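Local coordinates for protein tryptophanyl-tRNA synthetase (Thermus thermophilus, PDB 2EL7) that probably catalyses the ATP-dependent attachment of L-tryptophan to tRNA(Trp), as a homodimeric class I aminoacyl-tRNA synthetase, at residues E64-N69 and D297-A302; Q215-L220 and R272-H277; S94-T99 and R163-L168; H45-P50 and S56-R61. All blocks are in the same frame, centred on the assembly; numbering follows the deposited sequence.

Contacts 1 and 4 share helix 55-72, their centres about 17 Å apart: contact 4 ties the start of that helix to the loop feeding it, and contact 1 sets a C-terminal helix on its later turns. Contact 4 lies closest to the predicted ATP site, with Leu-58 about 4 Å from Pro-10 between side chains. Contacts 2 and 3 are at opposite sides of the chain's centre, some 52 Å apart between centres; contact 2 is near the KMSKS region, and in contact 3 Phe-97 is about 8 Å, between side chains, from Asp-136, predicted to bind L-tryptophan. Contacts 3 and 4 both reach the dimer interface. Helices 267-294 and 296-324 follow one another from contact 2 to contact 1.

Contact 1 of 4, residues E64-N69 and D297-A302; sequences EAALVN and DYVMDA
Ala-66 and Leu-67 lie on the connecting helix of a beta-alpha-beta crossover, the one that carries the chain from strand 37-41 to strand 80-83 in the parallel sheet of the class I nucleotide-binding fold, and Val-299 packs on them from a C-terminal helix. Val-299 supplies both of its methyls. CG1 does the closer work, meeting Ala-66 CB at 3.7 Å and lying 4.1 Å from the backbone N of Leu-67. It is the branch anti to its own backbone N (chi1 179°), which leaves CG2 beside that N and turned to Leu-67, where it makes a looser approach of 4.5 Å to Leu-67 CB. The valine fork is thus spread over two consecutive residues of helix 55-72. Because Ala-66 presents a single methyl, the backbones come close: the CA atoms of Leu-67 and Val-299 are 6.3 Å apart. No hydrogen bond crosses between the segments, and all three touching residues are buried.

On the helix 55-72 side, Asn-69 turns its amide back along the helix. Its ND2 donates to Ala-65 O at 2.8 Å (N-H...O angle 157°), while its own backbone N reaches the same oxygen from the opposite face of the carbonyl plane. That buried side chain is held by its own helix, and it also packs on Ile-23 and Trp-26 of helix 16-33. Leu-292 of helix 267-294 touches both Leu-67 and Val-299, and Phe-63 of helix 55-72 also packs on Val-299, so three helices meet here beside the sheet.

Contact 2 of 4, residues Q215-L220 and R272-H277; sequences QKIQHL and RILFDH
Apolar contact carries the whole meeting of the two segments, and it converges on one methyl, Leu-274 CD2. Ile-217 brings two carbons to it: CG2 at 3.6 Å, and the end of the longer branch, CD1, at 3.9 Å. The isoleucine and leucine side chains cross obliquely. Ile-217 CG2 stands anti to the backbone N while CG1 lies beside that N (chi1 -54°), and CG1 then bends CD1 round to the same leucine methyl. From the turn just after the helix, Leu-220 reaches Leu-274 tip to tip, with its CD1 4.0 Å from Leu-274 CD2. All three residues are buried, and Tyr-243 of helix 239-247 packs on both leucines.

The segments belong to the helical part that follows the KMSKS region, Leu-220 lying about 8 Å from Met-196 between side chains. In bacterial tryptophanyl-tRNA synthetases helices of this part form the domain that recognises the anticodon, which is probably their role here. Helix 210-218 ends at this point and the chain turns away, whereas helix 267-294 runs on past it.

Hydrogen bonds shape that helix end within the segment. Gln-215 O accepts from the backbone N of His-219 at 3.0 Å and also from its ring atom ND1 at 3.0 Å. The ring bond is bent, with an N-H...O angle of 133°, and the oxygen lies 29° out of the imidazole plane. His-219 is the first residue to leave helical backbone angles. Leu-220 N then bonds Ile-217 O at 3.0 Å. A further hydrogen bond comes from Lys-271, just before 272-277, whose NZ reaches Gln-218 O.

Contact 3 of 4, residues S94-T99 and R163-L168; sequences SWVFTT and RRFNHL
Phe-165 makes a purely apolar helix-to-helix contact with Val-96 and Phe-97, near the dimer interface. Its helix, 153-169, connects strands 144-146 and 177-179, a parallel pair, in a beta-alpha-beta crossover; the partner helix, 89-99, follows strand 80-83. The helices are well separated, 8.3 Å between the CA atoms of Phe-97 and Phe-165, and the benzyl group bridges the distance. With CG anti to the backbone N (chi1 -172°), the ring of Phe-165 extends straight across to the other helix.

Val-96 CG1 sits at the edge of that ring, near its plane, 4.1 Å from CE1. Phe-97 comes with CE1, 4.3 Å from Phe-165 CD1. Phe-165 CD1 lies at the edge of the Phe-97 ring, near its plane, whereas Phe-97 CE1 comes to the Phe-165 ring obliquely. The Phe-165 ring also meets Phe-173 edge-to-face and Phe-169 with the planes at about 55°. Phe-97 continues onto Val-131 and Leu-138 of helix 124-139, which bears the predicted tryptophan-binding Asp-136.

Two threonine hydroxyls turn back onto carbonyls of their own helix. Thr-99 OG1 donates to Val-96 O at 2.6 Å, in the carbonyl plane on a lone pair, and Thr-98 OG1 donates to Ser-94 O at 3.0 Å, from the opposite face to the backbone N of Thr-98. Thr-99 CG2 lies over one face of the Trp-95 indole, offset toward its rim, and the indole NE1 bonds Tyr-44 O of the second subunit.

With no hydrogen bond or charge pair joining the segments, cohesion here probably rests on dispersion and burial of apolar surface.

Contact 4 of 4, residues H45-P50 and S56-R61; sequences HALTNP and STLAQR
The guanidinium of Arg-61 has Leu-58 CD1 over one face, 3.9 Å above the plane and offset toward the rim. Ala-46 CB from the facing segment approaches the same group obliquely, 4.2 Å from NH2. At the in-plane edge the model places Thr-57 CG2 too close to NH1, so that approach is doubtful.

Leu-58 makes the main apolar contact. Ala-46 CB sits in the fork of its two methyls, 3.7 Å from CD1 and 4.0 Å from CD2. Having CG anti to the backbone N (chi1 -178°) sends the fork out from the helix to the alanine. Leu-47 meets the second branch, CD2 to CD2 at 4.2 Å, the two side chains crossing at about a right angle.

Here the chain leaves strand 37-41 and enters helix 55-72, the first half of a beta-alpha-beta crossover in the nucleotide-binding fold. Residues 45-48 have helical backbone angles without the regular helix bonds, and the loop folds back onto the helix that follows it. Across the dimer interface Thr-99 of the second subunit packs on Leu-47, Trp-95 of that subunit on Thr-48, and its Gly-326 on Leu-58.

Contact 1 of 4, residues E64-N69 and D297-A302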
# COMPACT_ATOMS: atom_id res chain seq x y z
N GLU A 64 -24.26 -2.78 6.46
CA GLU A 64 -25.34 -1.89 6.86
C GLU A 64 -25.17 -0.54 6.17
O GLU A 64 -26.15 0.09 5.83
CB GLU A 64 -25.38 -1.70 8.39
CG GLU A 64 -25.92 -2.90 9.15
CD GLU A 64 -25.80 -2.76 10.68
OE1 GLU A 64 -25.17 -1.78 11.15
OE2 GLU A 64 -26.32 -3.63 11.41
N ALA A 65 -23.92 -0.12 5.97
CA ALA A 65 -23.62 1.14 5.28
C ALA A 65 -24.26 1.09 3.90
O ALA A 65 -24.86 2.06 3.44
CB ALA A 65 -22.11 1.34 5.14
N ALA A 66 -24.12 -0.05 3.23
CA ALA A 66 -24.71 -0.19 1.91
C ALA A 66 -26.23 -0.20 2.02
O ALA A 66 -26.93 0.48 1.28
CB ALA A 66 -24.23 -1.49 1.25
N LEU A 67 -26.74 -0.99 2.95
CA LEU A 67 -28.18 -1.09 3.10
C LEU A 67 -28.82 0.25 3.37
O LEU A 67 -29.75 0.65 2.67
CB LEU A 67 -28.54 -2.07 4.23
CG LEU A 67 -30.04 -2.35 4.47
CD1 LEU A 67 -30.17 -3.67 5.20
CD2 LEU A 67 -30.70 -1.20 5.29
N VAL A 68 -28.34 0.96 4.38
CA VAL A 68 -28.96 2.22 4.70
C VAL A 68 -28.83 3.30 3.62
O VAL A 68 -29.78 4.05 3.39
CB VAL A 68 -28.46 2.77 6.06
CG1 VAL A 68 -29.22 4.05 6.38
CG2 VAL A 68 -28.71 1.74 7.16
N ASN A 69 -27.69 3.37 2.96
CA ASN A 69 -27.54 4.36 1.91
C ASN A 69 -28.41 4.01 0.72
O ASN A 69 -28.91 4.89 0.02
CB ASN A 69 -26.09 4.51 1.51
CG ASN A 69 -25.34 5.42 2.45
OD1 ASN A 69 -25.54 6.62 2.42
ND2 ASN A 69 -24.52 4.85 3.31
N ASP A 297 -29.77 -10.34 0.02
CA ASP A 297 -29.10 -10.79 -1.22
C ASP A 297 -29.07 -9.64 -2.21
O ASP A 297 -28.14 -9.51 -3.00
CB ASP A 297 -29.84 -11.96 -1.87
CG ASP A 297 -29.66 -13.28 -1.13
OD1 ASP A 297 -28.98 -13.31 -0.07
OD2 ASP A 297 -30.21 -14.29 -1.61
N TYR A 298 -30.10 -8.81 -2.19
CA TYR A 298 -30.17 -7.66 -3.09
C TYR A 298 -28.98 -6.73 -2.83
O TYR A 298 -28.36 -6.23 -3.76
CB TYR A 298 -31.46 -6.87 -2.86
CG TYR A 298 -31.65 -5.72 -3.82
CD1 TYR A 298 -32.02 -5.95 -5.14
CD2 TYR A 298 -31.35 -4.42 -3.44
CE1 TYR A 298 -32.08 -4.91 -6.07
CE2 TYR A 298 -31.40 -3.36 -4.34
CZ TYR A 298 -31.77 -3.61 -5.66
OH TYR A 298 -31.82 -2.55 -6.57
N VAL A 299 -28.66 -6.51 -1.56
CA VAL A 299 -27.56 -5.62 -1.22
C VAL A 299 -26.24 -6.22 -1.61
O VAL A 299 -25.43 -5.55 -2.25
CB VAL A 299 -27.56 -5.31 0.27
CG1 VAL A 299 -26.40 -4.39 0.63
CG2 VAL A 299 -28.91 -4.70 0.64
N MET A 300 -26.03 -7.48 -1.25
CA MET A 300 -24.78 -8.14 -1.58
C MET A 300 -24.56 -8.27 -3.09
O MET A 300 -23.42 -8.21 -3.55
CB MET A 300 -24.69 -9.51 -0.91
CG MET A 300 -24.59 -9.44 0.63
SD MET A 300 -23.12 -8.55 1.22
CE MET A 300 -21.88 -9.25 0.17
N ASP A 301 -25.64 -8.43 -3.84
CA ASP A 301 -25.57 -8.58 -5.29
C ASP A 301 -25.27 -7.22 -5.94
O ASP A 301 -24.55 -7.14 -6.94
CB ASP A 301 -26.89 -9.16 -5.82
CG ASP A 301 -26.84 -9.52 -7.30
OD1 ASP A 301 -27.33 -8.74 -8.13
OD2 ASP A 301 -26.30 -10.58 -7.65
N ALA A 302 -25.84 -6.15 -5.38
CA ALA A 302 -25.57 -4.82 -5.88
C ALA A 302 -24.07 -4.52 -5.65
O ALA A 302 -23.39 -3.92 -6.50
CB ALA A 302 -26.42 -3.80 -5.17

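Contact 2 of 4, residues Q215-L220 and R272-H277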
# COMPACT_ATOMS: atom_id res chain seq x y z
N GLN A 215 -39.17 11.38 21.65
CA GLN A 215 -38.60 11.92 22.87
C GLN A 215 -37.62 13.05 22.60
O GLN A 215 -37.57 14.02 23.36
CB GLN A 215 -37.93 10.81 23.70
CG GLN A 215 -38.91 9.82 24.33
CD GLN A 215 -39.94 10.50 25.23
OE1 GLN A 215 -39.59 11.20 26.19
NE2 GLN A 215 -41.22 10.30 24.92
N LYS A 216 -36.85 12.95 21.52
CA LYS A 216 -35.89 14.00 21.19
C LYS A 216 -36.56 15.30 20.76
O LYS A 216 -36.10 16.39 21.09
CB LYS A 216 -34.92 13.51 20.11
CG LYS A 216 -33.91 12.50 20.64
CD LYS A 216 -32.99 12.03 19.55
CE LYS A 216 -32.01 10.97 20.04
NZ LYS A 216 -31.19 10.44 18.91
N ILE A 217 -37.67 15.20 20.03
CA ILE A 217 -38.40 16.39 19.59
C ILE A 217 -39.02 17.00 20.85
O ILE A 217 -39.03 18.21 21.06
CB ILE A 217 -39.54 16.02 18.61
CG1 ILE A 217 -38.98 15.20 17.44
CG2 ILE A 217 -40.22 17.28 18.10
CD1 ILE A 217 -37.90 15.89 16.71
N GLN A 218 -39.55 16.10 21.68
CA GLN A 218 -40.19 16.44 22.93
C GLN A 218 -39.28 17.31 23.77
O GLN A 218 -39.74 18.25 24.42
CB GLN A 218 -40.47 15.16 23.70
CG GLN A 218 -41.50 15.28 24.78
CD GLN A 218 -42.90 15.40 24.22
OE1 GLN A 218 -43.26 14.66 23.30
NE2 GLN A 218 -43.69 16.32 24.76
N HIS A 219 -37.98 16.99 23.74
CA HIS A 219 -36.97 17.71 24.52
C HIS A 219 -36.17 18.76 23.77
O HIS A 219 -35.23 19.32 24.34
CB HIS A 219 -36.00 16.72 25.16
CG HIS A 219 -36.57 15.94 26.30
ND1 HIS A 219 -37.64 15.08 26.16
CD2 HIS A 219 -36.20 15.86 27.60
CE1 HIS A 219 -37.90 14.50 27.32
NE2 HIS A 219 -37.04 14.96 28.22
N LEU A 220 -36.51 19.04 22.52
CA LEU A 220 -35.77 20.07 21.79
C LEU A 220 -35.80 21.31 22.65
O LEU A 220 -36.86 21.70 23.16
CB LEU A 220 -36.40 20.38 20.43
CG LEU A 220 -36.38 19.30 19.35
CD1 LEU A 220 -36.83 19.94 18.04
CD2 LEU A 220 -34.99 18.70 19.19
N ARG A 272 -45.56 18.19 17.51
CA ARG A 272 -46.33 17.12 16.87
C ARG A 272 -46.42 17.37 15.37
O ARG A 272 -46.42 16.41 14.58
CB ARG A 272 -47.74 17.05 17.45
CG ARG A 272 -47.83 16.87 18.96
CD ARG A 272 -48.18 15.44 19.37
NE ARG A 272 -49.37 14.93 18.69
CZ ARG A 272 -50.15 13.96 19.15
NH1 ARG A 272 -49.89 13.37 20.31
NH2 ARG A 272 -51.19 13.55 18.43
N ILE A 273 -46.51 18.63 14.96
CA ILE A 273 -46.58 18.92 13.52
C ILE A 273 -45.22 18.53 12.95
O ILE A 273 -45.14 17.96 11.86
CB ILE A 273 -46.81 20.40 13.20
CG1 ILE A 273 -48.12 20.90 13.81
CG2 ILE A 273 -46.81 20.59 11.70
CD1 ILE A 273 -49.35 20.60 12.97
N LEU A 274 -44.15 18.86 13.69
CA LEU A 274 -42.79 18.52 13.27
C LEU A 274 -42.62 17.00 13.17
O LEU A 274 -42.17 16.48 12.15
CB LEU A 274 -41.78 19.07 14.27
CG LEU A 274 -40.34 18.56 14.06
CD1 LEU A 274 -39.84 18.94 12.66
CD2 LEU A 274 -39.45 19.13 15.14
N PHE A 275 -42.99 16.30 14.23
CA PHE A 275 -42.90 14.85 14.29
C PHE A 275 -43.63 14.20 13.11
O PHE A 275 -43.02 13.49 12.31
CB PHE A 275 -43.47 14.35 15.61
CG PHE A 275 -43.44 12.86 15.77
CD1 PHE A 275 -42.23 12.20 15.97
CD2 PHE A 275 -44.61 12.12 15.71
CE1 PHE A 275 -42.20 10.81 16.11
CE2 PHE A 275 -44.59 10.73 15.85
CZ PHE A 275 -43.38 10.08 16.05
N ASP A 276 -44.94 14.44 13.00
CA ASP A 276 -45.71 13.85 11.91
C ASP A 276 -45.06 14.06 10.54
O ASP A 276 -44.98 13.13 9.73
CB ASP A 276 -47.15 14.40 11.87
CG ASP A 276 -47.93 14.07 13.12
OD1 ASP A 276 -47.71 12.97 13.67
OD2 ASP A 276 -48.77 14.91 13.54
N HIS A 277 -44.61 15.29 10.30
CA HIS A 277 -43.98 15.63 9.03
C HIS A 277 -42.62 14.96 8.90
O HIS A 277 -42.22 14.55 7.81
CB HIS A 277 -43.86 17.15 8.89
CG HIS A 277 -45.12 17.80 8.41
ND1 HIS A 277 -45.34 18.13 7.09
CD2 HIS A 277 -46.26 18.12 9.07
CE1 HIS A 277 -46.56 18.62 6.95
NE2 HIS A 277 -47.14 18.63 8.14

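Contact 3 of 4, residues S94-T99 and R163-L168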
# COMPACT_ATOMS: atom_id res chain seq x y z
N SER A 94 -1.42 2.59 -4.94
CA SER A 94 -1.09 3.31 -3.71
C SER A 94 0.41 3.33 -3.43
O SER A 94 0.96 4.34 -2.95
CB SER A 94 -1.83 2.68 -2.54
OG SER A 94 -1.86 3.58 -1.47
N TRP A 95 1.08 2.22 -3.70
CA TRP A 95 2.52 2.17 -3.47
C TRP A 95 3.19 3.12 -4.45
O TRP A 95 4.06 3.90 -4.05
CB TRP A 95 3.07 0.75 -3.66
CG TRP A 95 4.57 0.75 -3.76
CD1 TRP A 95 5.32 0.35 -4.83
CD2 TRP A 95 5.51 1.23 -2.79
NE1 TRP A 95 6.66 0.55 -4.59
CE2 TRP A 95 6.80 1.09 -3.34
CE3 TRP A 95 5.38 1.77 -1.50
CZ2 TRP A 95 7.95 1.46 -2.65
CZ3 TRP A 95 6.53 2.14 -0.81
CH2 TRP A 95 7.80 1.98 -1.39
N VAL A 96 2.78 3.07 -5.72
CA VAL A 96 3.36 3.93 -6.75
C VAL A 96 3.25 5.37 -6.30
O VAL A 96 4.24 6.08 -6.27
CB VAL A 96 2.68 3.75 -8.14
CG1 VAL A 96 3.33 4.68 -9.17
CG2 VAL A 96 2.82 2.30 -8.60
N PHE A 97 2.04 5.78 -5.95
CA PHE A 97 1.78 7.13 -5.49
C PHE A 97 2.65 7.50 -4.28
O PHE A 97 3.24 8.58 -4.24
CB PHE A 97 0.29 7.29 -5.17
CG PHE A 97 -0.58 7.47 -6.39
CD1 PHE A 97 -0.06 7.32 -7.68
CD2 PHE A 97 -1.93 7.77 -6.25
CE1 PHE A 97 -0.87 7.46 -8.81
CE2 PHE A 97 -2.76 7.91 -7.37
CZ PHE A 97 -2.22 7.75 -8.66
N THR A 98 2.71 6.61 -3.30
CA THR A 98 3.53 6.83 -2.11
C THR A 98 4.94 7.26 -2.55
O THR A 98 5.48 8.23 -2.01
CB THR A 98 3.61 5.51 -1.23
OG1 THR A 98 2.37 5.33 -0.53
CG2 THR A 98 4.73 5.57 -0.22
N THR A 99 5.53 6.57 -3.53
CA THR A 99 6.89 6.92 -3.96
C THR A 99 6.96 8.29 -4.64
O THR A 99 8.04 8.88 -4.74
CB THR A 99 7.52 5.87 -4.97
OG1 THR A 99 6.79 5.86 -6.20
CG2 THR A 99 7.52 4.44 -4.37
N ARG A 163 -0.54 15.34 -11.61
CA ARG A 163 0.37 16.13 -12.42
C ARG A 163 1.76 15.54 -12.40
O ARG A 163 2.39 15.40 -13.46
CB ARG A 163 0.41 17.59 -11.94
CG ARG A 163 -0.88 18.36 -12.19
CD ARG A 163 -0.65 19.86 -12.17
NE ARG A 163 -0.29 20.33 -10.85
CZ ARG A 163 -1.17 20.61 -9.90
NH1 ARG A 163 -2.46 20.47 -10.15
NH2 ARG A 163 -0.76 21.02 -8.70
N ARG A 164 2.23 15.16 -11.22
CA ARG A 164 3.57 14.59 -11.11
C ARG A 164 3.67 13.32 -11.93
O ARG A 164 4.67 13.11 -12.62
CB ARG A 164 3.91 14.32 -9.65
CG ARG A 164 5.37 14.02 -9.42
CD ARG A 164 5.71 14.07 -7.91
NE ARG A 164 5.54 15.39 -7.29
CZ ARG A 164 4.62 15.69 -6.37
NH1 ARG A 164 4.56 16.93 -5.87
NH2 ARG A 164 3.76 14.76 -5.96
N PHE A 165 2.63 12.48 -11.86
CA PHE A 165 2.61 11.24 -12.60
C PHE A 165 2.55 11.52 -14.10
O PHE A 165 3.34 10.96 -14.87
CB PHE A 165 1.42 10.36 -12.20
CG PHE A 165 1.45 8.96 -12.79
CD1 PHE A 165 1.91 7.87 -12.04
CD2 PHE A 165 1.06 8.74 -14.12
CE1 PHE A 165 1.98 6.58 -12.60
CE2 PHE A 165 1.12 7.46 -14.69
CZ PHE A 165 1.59 6.37 -13.93
N ASN A 166 1.60 12.36 -14.51
CA ASN A 166 1.46 12.67 -15.94
C ASN A 166 2.75 13.21 -16.58
O ASN A 166 3.09 12.83 -17.70
CB ASN A 166 0.31 13.64 -16.18
CG ASN A 166 -1.06 13.03 -15.88
OD1 ASN A 166 -1.23 11.80 -15.85
ND2 ASN A 166 -2.06 13.88 -15.67
N HIS A 167 3.45 14.08 -15.87
CA HIS A 167 4.68 14.65 -16.38
C HIS A 167 5.81 13.63 -16.50
O HIS A 167 6.55 13.63 -17.50
CB HIS A 167 5.15 15.82 -15.49
CG HIS A 167 6.55 16.29 -15.78
ND1 HIS A 167 6.90 16.88 -16.97
CD2 HIS A 167 7.67 16.27 -15.02
CE1 HIS A 167 8.18 17.22 -16.93
NE2 HIS A 167 8.67 16.86 -15.76
N LEU A 168 5.94 12.77 -15.49
CA LEU A 168 7.00 11.74 -15.47
C LEU A 168 6.76 10.50 -16.34
O LEU A 168 7.72 9.89 -16.79
CB LEU A 168 7.23 11.22 -14.04
CG LEU A 168 7.57 12.14 -12.87
CD1 LEU A 168 7.49 11.34 -11.56
CD2 LEU A 168 8.96 12.75 -13.07

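Contact 4 of 4, residues H45-P50 and S56-R61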
# COMPACT_ATOMS: atom_id res chain seq x y z
N HIS A 45 -10.74 2.61 5.68
CA HIS A 45 -10.57 3.81 6.50
C HIS A 45 -10.76 3.46 7.99
O HIS A 45 -10.21 4.14 8.87
CB HIS A 45 -11.58 4.88 6.06
CG HIS A 45 -11.52 6.16 6.83
ND1 HIS A 45 -10.33 6.74 7.24
CD2 HIS A 45 -12.50 7.01 7.22
CE1 HIS A 45 -10.59 7.89 7.85
NE2 HIS A 45 -11.90 8.07 7.85
N ALA A 46 -11.52 2.40 8.26
CA ALA A 46 -11.75 1.99 9.64
C ALA A 46 -10.46 1.49 10.29
O ALA A 46 -10.27 1.70 11.48
CB ALA A 46 -12.82 0.88 9.70
N LEU A 47 -9.58 0.85 9.52
CA LEU A 47 -8.31 0.34 10.07
C LEU A 47 -7.31 1.40 10.57
O LEU A 47 -6.35 1.05 11.26
CB LEU A 47 -7.57 -0.55 9.07
CG LEU A 47 -8.25 -1.71 8.33
CD1 LEU A 47 -7.18 -2.62 7.76
CD2 LEU A 47 -9.14 -2.49 9.22
N THR A 48 -7.52 2.68 10.24
CA THR A 48 -6.61 3.75 10.67
C THR A 48 -6.60 4.00 12.19
O THR A 48 -5.76 4.74 12.70
CB THR A 48 -6.91 5.07 9.94
OG1 THR A 48 -8.31 5.19 9.73
CG2 THR A 48 -6.24 5.10 8.62
N ASN A 49 -7.53 3.38 12.90
CA ASN A 49 -7.56 3.48 14.36
C ASN A 49 -7.63 2.02 14.85
O ASN A 49 -8.65 1.55 15.36
CB ASN A 49 -8.75 4.32 14.80
CG ASN A 49 -8.64 5.78 14.31
OD1 ASN A 49 -7.75 6.53 14.73
ND2 ASN A 49 -9.54 6.17 13.40
N PRO A 50 -6.49 1.30 14.70
CA PRO A 50 -6.31 -0.11 15.05
C PRO A 50 -6.75 -0.62 16.41
O PRO A 50 -7.29 -1.71 16.49
CB PRO A 50 -4.83 -0.36 14.75
CG PRO A 50 -4.21 0.94 14.96
CD PRO A 50 -5.19 1.90 14.34
N SER A 56 -14.43 -7.47 14.80
CA SER A 56 -15.51 -8.46 14.81
C SER A 56 -16.81 -7.78 14.42
O SER A 56 -17.84 -8.41 14.23
CB SER A 56 -15.67 -9.04 16.21
OG SER A 56 -16.29 -8.08 17.05
N THR A 57 -16.75 -6.47 14.26
CA THR A 57 -17.94 -5.72 13.94
C THR A 57 -17.94 -4.96 12.59
O THR A 57 -19.00 -4.49 12.16
CB THR A 57 -18.20 -4.78 15.12
OG1 THR A 57 -19.49 -5.08 15.65
CG2 THR A 57 -18.07 -3.33 14.76
N LEU A 58 -16.79 -4.91 11.90
CA LEU A 58 -16.69 -4.15 10.64
C LEU A 58 -17.41 -4.69 9.42
O LEU A 58 -17.96 -3.92 8.64
CB LEU A 58 -15.21 -3.92 10.29
CG LEU A 58 -14.81 -3.11 9.06
CD1 LEU A 58 -15.39 -1.72 9.13
CD2 LEU A 58 -13.28 -3.05 9.00
N ALA A 59 -17.42 -6.00 9.24
CA ALA A 59 -18.12 -6.59 8.11
C ALA A 59 -19.60 -6.19 8.16
O ALA A 59 -20.17 -5.71 7.17
CB ALA A 59 -17.96 -8.12 8.14
N GLN A 60 -20.22 -6.36 9.32
CA GLN A 60 -21.62 -6.00 9.48
C GLN A 60 -21.84 -4.50 9.27
O GLN A 60 -22.81 -4.12 8.63
CB GLN A 60 -22.14 -6.40 10.87
CG GLN A 60 -23.66 -6.15 11.10
CD GLN A 60 -24.56 -6.89 10.08
OE1 GLN A 60 -24.20 -7.98 9.59
NE2 GLN A 60 -25.75 -6.32 9.76
N ARG A 61 -20.95 -3.66 9.82
CA ARG A 61 -21.10 -2.22 9.65
C ARG A 61 -20.96 -1.82 8.18
O ARG A 61 -21.60 -0.87 7.73
CB ARG A 61 -20.08 -1.45 10.49
CG ARG A 61 -20.55 -1.13 11.90
CD ARG A 61 -19.39 -1.07 12.86
NE ARG A 61 -18.38 -0.12 12.43
CZ ARG A 61 -17.07 -0.30 12.63
NH1 ARG A 61 -16.65 -1.39 13.25
NH2 ARG A 61 -16.20 0.62 12.22